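Local atomic coordinates of transcriptional regulatory protein RcsB (Salmonella enterica subsp. enterica serovar Typhimurium, PDB entry 6EO3), a protein that probably binds regulatory DNA regions as the response regulator of the Rcs two-component signalling system, controlling transcription of numerous genes with or without RcsA. Residues Val52-Leu57 with Ile84-Asn89; Ile106-Gly111 with Glu132-Leu137. The protein carries 1 engineered substitution. One frame throughout, in Å; residues are numbered along the deposited sequence.

Contact 1 of 2, residues Val52-Leu57 with Ile84-Asn89; sequences VLITDL and IVLTMN
Leu-53 to Leu-57 and Ile-84 to Leu-86 pair as parallel neighbours, the axes of the two short strands 4.6 Å apart and inclined at 25°, with Ile-54 opposite Ile-84, Thr-55 opposite Val-85 and Asp-56 opposite Leu-86. Four backbone hydrogen bonds make the ladder: Ile-84 N to Leu-53 O, Thr-55 N to Ile-84 O, Leu-86 N to Thr-55 O (2.7 Å) and Leu-57 N to Leu-86 O, the last more bent, its N-H...O angle 139°. On the face carrying Ile-54, Asp-56, Ile-84 and Leu-86, Val-52 CG2 reaches Ile-84 CD1 at 4.1 Å, and the Ile-54 and Leu-86 side chains cross obliquely, CG2 of the isoleucine 4.1 Å from CD2 of the leucine. On the other face Leu-57 CB meets Val-85 CG1 at 4.1 Å. The Leu-57 side chain then runs alongside Thr-87, its CD2 3.9 Å from Thr-87 OG1. Thr-87 OG1 accepts a hydrogen bond from Asn-89 N, an ST turn at the end of the strand. Asp-56, the predicted phosphorylation site, is unmodified here; its OD1 accepts a bond of 2.9 Å from a water that in turn accepts from Met-88 N. Strand 4-9 flanks Val-52 to Asp-56 within the sheet, helix 112-125 covers Ile-84 and Leu-86, and helix 92-99 packs against Leu-57 and Thr-87.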
loop_
_atom_site.group_PDB
_atom_site.type_symbol
_atom_site.label_atom_id
_atom_site.label_comp_id
_atom_site.label_asym_id
_atom_site.label_seq_id
_atom_site.Cartn_x
_atom_site.Cartn_y
_atom_site.Cartn_z
ATOM N N VAL A 52 23.050 18.515 -6.638
ATOM C CA VAL A 52 21.634 18.303 -6.903
ATOM C C VAL A 52 21.410 17.743 -8.294
ATOM O O VAL A 52 22.086 18.104 -9.261
ATOM C CB VAL A 52 20.781 19.586 -6.657
ATOM C CG1 VAL A 52 21.476 20.829 -7.162
ATOM C CG2 VAL A 52 19.382 19.479 -7.277
ATOM N N LEU A 53 20.449 16.835 -8.357
ATOM C CA LEU A 53 19.978 16.239 -9.589
ATOM C C LEU A 53 18.577 16.745 -9.819
ATOM O O LEU A 53 17.743 16.687 -8.926
ATOM C CB LEU A 53 19.936 14.724 -9.437
ATOM C CG LEU A 53 19.216 13.867 -10.476
ATOM C CD1 LEU A 53 19.830 14.038 -11.856
ATOM C CD2 LEU A 53 19.295 12.412 -10.021
ATOM N N ILE A 54 18.328 17.254 -11.013
ATOM C CA ILE A 54 16.993 17.616 -11.425
ATOM C C ILE A 54 16.623 16.591 -12.485
ATOM O O ILE A 54 17.186 16.589 -13.589
ATOM C CB ILE A 54 16.932 19.052 -11.980
ATOM C CG1 ILE A 54 17.409 20.039 -10.911
ATOM C CG2 ILE A 54 15.513 19.410 -12.395
ATOM C CD1 ILE A 54 17.793 21.392 -11.464
ATOM N N THR A 55 15.694 15.707 -12.125
ATOM C CA THR A 55 15.322 14.597 -12.985
ATOM C C THR A 55 13.812 14.471 -13.227
ATOM O O THR A 55 12.980 14.702 -12.348
ATOM C CB THR A 55 15.847 13.242 -12.456
ATOM O OG1 THR A 55 15.490 12.211 -13.385
ATOM C CG2 THR A 55 15.260 12.896 -11.075
ATOM N N ASP A 56 13.500 14.082 -14.450
ATOM C CA ASP A 56 12.170 13.736 -14.852
ATOM C C ASP A 56 11.794 12.426 -14.172
ATOM O O ASP A 56 12.624 11.531 -14.000
ATOM C CB ASP A 56 12.134 13.587 -16.365
ATOM C CG ASP A 56 10.764 13.230 -16.902
ATOM O OD1 ASP A 56 9.726 13.479 -16.223
ATOM O OD2 ASP A 56 10.738 12.718 -18.048
ATOM N N LEU A 57 10.534 12.332 -13.771
ATOM C CA LEU A 57 10.046 11.154 -13.101
ATOM C C LEU A 57 9.988 9.955 -14.039
ATOM O O LEU A 57 10.198 8.840 -13.608
ATOM C CB LEU A 57 8.665 11.435 -12.508
ATOM C CG LEU A 57 8.111 10.411 -11.506
ATOM C CD1 LEU A 57 9.173 9.928 -10.518
ATOM C CD2 LEU A 57 6.933 11.037 -10.770
ATOM N N ILE A 84 15.639 17.048 -6.877
ATOM C CA ILE A 84 14.381 17.695 -7.260
ATOM C C ILE A 84 13.751 16.867 -8.359
ATOM O O ILE A 84 14.305 16.777 -9.443
ATOM C CB ILE A 84 14.587 19.143 -7.768
ATOM C CG1 ILE A 84 15.241 19.987 -6.675
ATOM C CG2 ILE A 84 13.264 19.779 -8.195
ATOM C CD1 ILE A 84 15.754 21.318 -7.174
ATOM N N VAL A 85 12.587 16.277 -8.090
ATOM C CA VAL A 85 11.848 15.560 -9.124
ATOM C C VAL A 85 10.995 16.515 -9.975
ATOM O O VAL A 85 10.245 17.333 -9.473
ATOM C CB VAL A 85 11.002 14.420 -8.532
ATOM C CG1 VAL A 85 10.019 13.870 -9.557
ATOM C CG2 VAL A 85 11.917 13.305 -8.071
ATOM N N LEU A 86 11.125 16.374 -11.283
ATOM C CA LEU A 86 10.451 17.224 -12.232
ATOM C C LEU A 86 9.445 16.351 -12.962
ATOM O O LEU A 86 9.819 15.370 -13.595
ATOM C CB LEU A 86 11.481 17.821 -13.194
ATOM C CG LEU A 86 11.142 19.119 -13.922
ATOM C CD1 LEU A 86 10.935 20.280 -12.963
ATOM C CD2 LEU A 86 12.248 19.456 -14.919
ATOM N N THR A 87 8.164 16.676 -12.854
ATOM C CA THR A 87 7.161 15.805 -13.433
ATOM C C THR A 87 6.037 16.551 -14.143
ATOM O O THR A 87 5.639 17.649 -13.776
ATOM C CB THR A 87 6.579 14.819 -12.390
ATOM O OG1 THR A 87 5.681 13.895 -13.038
ATOM C CG2 THR A 87 5.849 15.557 -11.274
ATOM N N MET A 88 5.546 15.911 -15.184
ATOM C CA MET A 88 4.434 16.407 -15.942
ATOM C C MET A 88 3.127 15.925 -15.293
ATOM O O MET A 88 2.064 16.465 -15.565
ATOM C CB MET A 88 4.568 15.901 -17.377
ATOM C CG MET A 88 4.086 16.871 -18.427
ATOM S SD MET A 88 5.026 18.403 -18.551
ATOM C CE MET A 88 4.060 19.153 -19.863
ATOM N N ASN A 89 3.230 14.939 -14.403
ATOM C CA ASN A 89 2.086 14.294 -13.772
ATOM C C ASN A 89 1.551 15.125 -12.629
ATOM O O ASN A 89 2.259 15.356 -11.654
ATOM C CB ASN A 89 2.522 12.926 -13.238
ATOM C CG ASN A 89 1.353 12.009 -12.905
ATOM O OD1 ASN A 89 0.241 12.451 -12.604
ATOM N ND2 ASN A 89 1.608 10.706 -12.961
HETATM O O HOH W 1 6.830 13.532 -16.666
#

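Contact 2 of 2, residues Ile106-Gly111 with Glu132-Leu137; sequences IVLKQG and ESVSRL
The edge strand 105-108 of the receiver sheet meets helix 132-139, which follows helix 112-125 in the chain, through a small apolar patch in which Ile-106 and Leu-108 face Val-134, Ser-133 and Leu-137. The axes of the short strand and helix segments lie 7.9 Å apart at their closest and run at 101° to each other, so the helix is set across the strand. Val-134 is the central side chain, its two methyls divided between two partners. CG1, which lies anti to the backbone N (chi1 172°), touches Ile-106 CG2 at 3.7 Å, the two side chains crossing at about a right angle. CG2 rests 3.9 Å from Leu-108 CG. Leu-108 CD1 spans the helix turn, 3.8 Å from Ser-133 CB and 4.3 Å from Leu-137 CD2. Ser-133 thus offers its CB to the leucine, while its OG is hydrogen-bonded to Asp-115 of helix 112-125. All the meetings between the segments are van der Waals contacts. Ile-106 also packs on Leu-95, Val-98 and Leu-99 of helix 92-99, and Leu-137 reaches Leu-95 as well, so the patch merges with the packing around that helix. The arrangement is that of a further helix in the chain laid across the end strand of the five-stranded parallel sheet of a CheY-like receiver fold.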
loop_
_atom_site.group_PDB
_atom_site.type_symbol
_atom_site.label_atom_id
_atom_site.label_comp_id
_atom_site.label_asym_id
_atom_site.label_seq_id
_atom_site.Cartn_x
_atom_site.Cartn_y
_atom_site.Cartn_z
ATOM N N ILE A 106 9.839 18.660 -5.280
ATOM C CA ILE A 106 9.094 18.236 -6.462
ATOM C C ILE A 106 8.511 19.470 -7.160
ATOM O O ILE A 106 8.022 20.389 -6.497
ATOM C CB ILE A 106 8.000 17.207 -6.109
ATOM C CG1 ILE A 106 7.500 16.505 -7.371
ATOM C CG2 ILE A 106 6.850 17.868 -5.370
ATOM C CD1 ILE A 106 6.553 15.357 -7.079
ATOM N N VAL A 107 8.585 19.486 -8.492
ATOM C CA VAL A 107 8.190 20.645 -9.291
ATOM C C VAL A 107 7.440 20.187 -10.542
ATOM O O VAL A 107 7.852 19.242 -11.222
ATOM C CB VAL A 107 9.424 21.491 -9.700
ATOM C CG1 VAL A 107 9.050 22.622 -10.652
ATOM C CG2 VAL A 107 10.124 22.060 -8.473
ATOM N N LEU A 108 6.336 20.863 -10.846
ATOM C CA LEU A 108 5.573 20.561 -12.052
ATOM C C LEU A 108 6.302 21.149 -13.225
ATOM O O LEU A 108 6.632 22.343 -13.234
ATOM C CB LEU A 108 4.151 21.113 -11.971
ATOM C CG LEU A 108 3.277 20.394 -10.946
ATOM C CD1 LEU A 108 1.924 21.067 -10.875
ATOM C CD2 LEU A 108 3.105 18.927 -11.305
ATOM N N LYS A 109 6.554 20.297 -14.214
ATOM C CA LYS A 109 7.400 20.646 -15.352
ATOM C C LYS A 109 6.821 21.826 -16.129
ATOM O O LYS A 109 7.563 22.654 -16.652
ATOM C CB LYS A 109 7.576 19.421 -16.261
ATOM C CG LYS A 109 8.786 19.469 -17.188
ATOM C CD LYS A 109 8.830 18.276 -18.140
ATOM C CE LYS A 109 9.035 16.969 -17.395
ATOM N NZ LYS A 109 9.395 15.836 -18.290
ATOM N N GLN A 110 5.495 21.916 -16.165
ATOM C CA GLN A 110 4.800 23.012 -16.842
ATOM C C GLN A 110 5.145 24.388 -16.257
ATOM O O GLN A 110 4.917 25.412 -16.918
ATOM C CB GLN A 110 3.279 22.827 -16.773
ATOM C CG GLN A 110 2.739 21.555 -17.395
ATOM C CD GLN A 110 2.676 20.395 -16.418
ATOM O OE1 GLN A 110 3.392 20.362 -15.409
ATOM N NE2 GLN A 110 1.839 19.416 -16.727
ATOM N N GLY A 111 5.644 24.410 -15.016
ATOM C CA GLY A 111 6.096 25.650 -14.380
ATOM C C GLY A 111 7.578 25.707 -14.084
ATOM O O GLY A 111 8.013 26.470 -13.224
ATOM N N GLU A 132 3.670 26.525 -5.012
ATOM C CA GLU A 132 2.220 26.758 -4.903
ATOM C C GLU A 132 1.408 25.738 -5.710
ATOM O O GLU A 132 0.482 25.120 -5.197
ATOM C CB GLU A 132 1.882 28.174 -5.355
ATOM N N SER A 133 1.789 25.577 -6.973
ATOM C CA SER A 133 1.176 24.626 -7.907
ATOM C C SER A 133 0.985 23.229 -7.303
ATOM O O SER A 133 -0.047 22.589 -7.483
ATOM C CB SER A 133 2.076 24.502 -9.148
ATOM O OG SER A 133 3.103 25.492 -9.149
ATOM N N VAL A 134 2.011 22.774 -6.593
ATOM C CA VAL A 134 2.056 21.432 -6.025
ATOM C C VAL A 134 1.315 21.340 -4.691
ATOM O O VAL A 134 0.536 20.409 -4.466
ATOM C CB VAL A 134 3.520 20.973 -5.837
ATOM C CG1 VAL A 134 3.596 19.662 -5.068
ATOM C CG2 VAL A 134 4.204 20.831 -7.181
ATOM N N SER A 135 1.566 22.280 -3.791
ATOM C CA SER A 135 0.960 22.194 -2.465
ATOM C C SER A 135 -0.558 22.303 -2.580
ATOM O O SER A 135 -1.291 21.655 -1.829
ATOM C CB SER A 135 1.524 23.257 -1.523
ATOM O OG SER A 135 1.366 24.552 -2.069
ATOM N N ARG A 136 -1.016 23.109 -3.536
ATOM C CA ARG A 136 -2.440 23.241 -3.853
ATOM C C ARG A 136 -3.081 21.884 -4.178
ATOM O O ARG A 136 -4.215 21.616 -3.780
ATOM C CB ARG A 136 -2.616 24.215 -5.022
ATOM C CG ARG A 136 -4.035 24.357 -5.541
ATOM C CD ARG A 136 -4.114 25.452 -6.595
ATOM N NE ARG A 136 -4.655 26.704 -6.063
ATOM C CZ ARG A 136 -5.928 27.094 -6.161
ATOM N NH1 ARG A 136 -6.834 26.339 -6.786
ATOM N NH2 ARG A 136 -6.299 28.262 -5.636
ATOM N N LEU A 137 -2.349 21.039 -4.899
ATOM C CA LEU A 137 -2.818 19.692 -5.230
ATOM C C LEU A 137 -2.772 18.711 -4.042
ATOM O O LEU A 137 -3.669 17.878 -3.902
ATOM C CB LEU A 137 -2.038 19.136 -6.431
ATOM C CG LEU A 137 -2.549 19.504 -7.836
ATOM C CD1 LEU A 137 -3.141 20.906 -7.937
ATOM C CD2 LEU A 137 -1.425 19.344 -8.849
#

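Overall arrangement
Contacts 1 and 2 follow one another along the chain, with centres 11 Å apart, and both reach one parallel sheet in which strand 82-87 lies between 52-56 and 105-108. Probable backbone hydrogen bonds join them: Val-107 N lies 2.9 Å from Val-85 O, and Lys-109 N lies 2.8 Å from Thr-87 O. Contact 1 is in the buried centre of the sheet, contact 2 at its edge. The C-terminal ends of strands 52-56 and 105-108 both lead to the predicted phosphorylation site: Asp-56 closes the first, and Lys-109 follows the second, forming salt bridges with Asp-56 and Asp-10. Neighbouring residues of 106-111 thus serve two places, Lys-109 the site and Leu-108 the helix. Met-88 SD approaches Lys-109 CB at 3.6 Å.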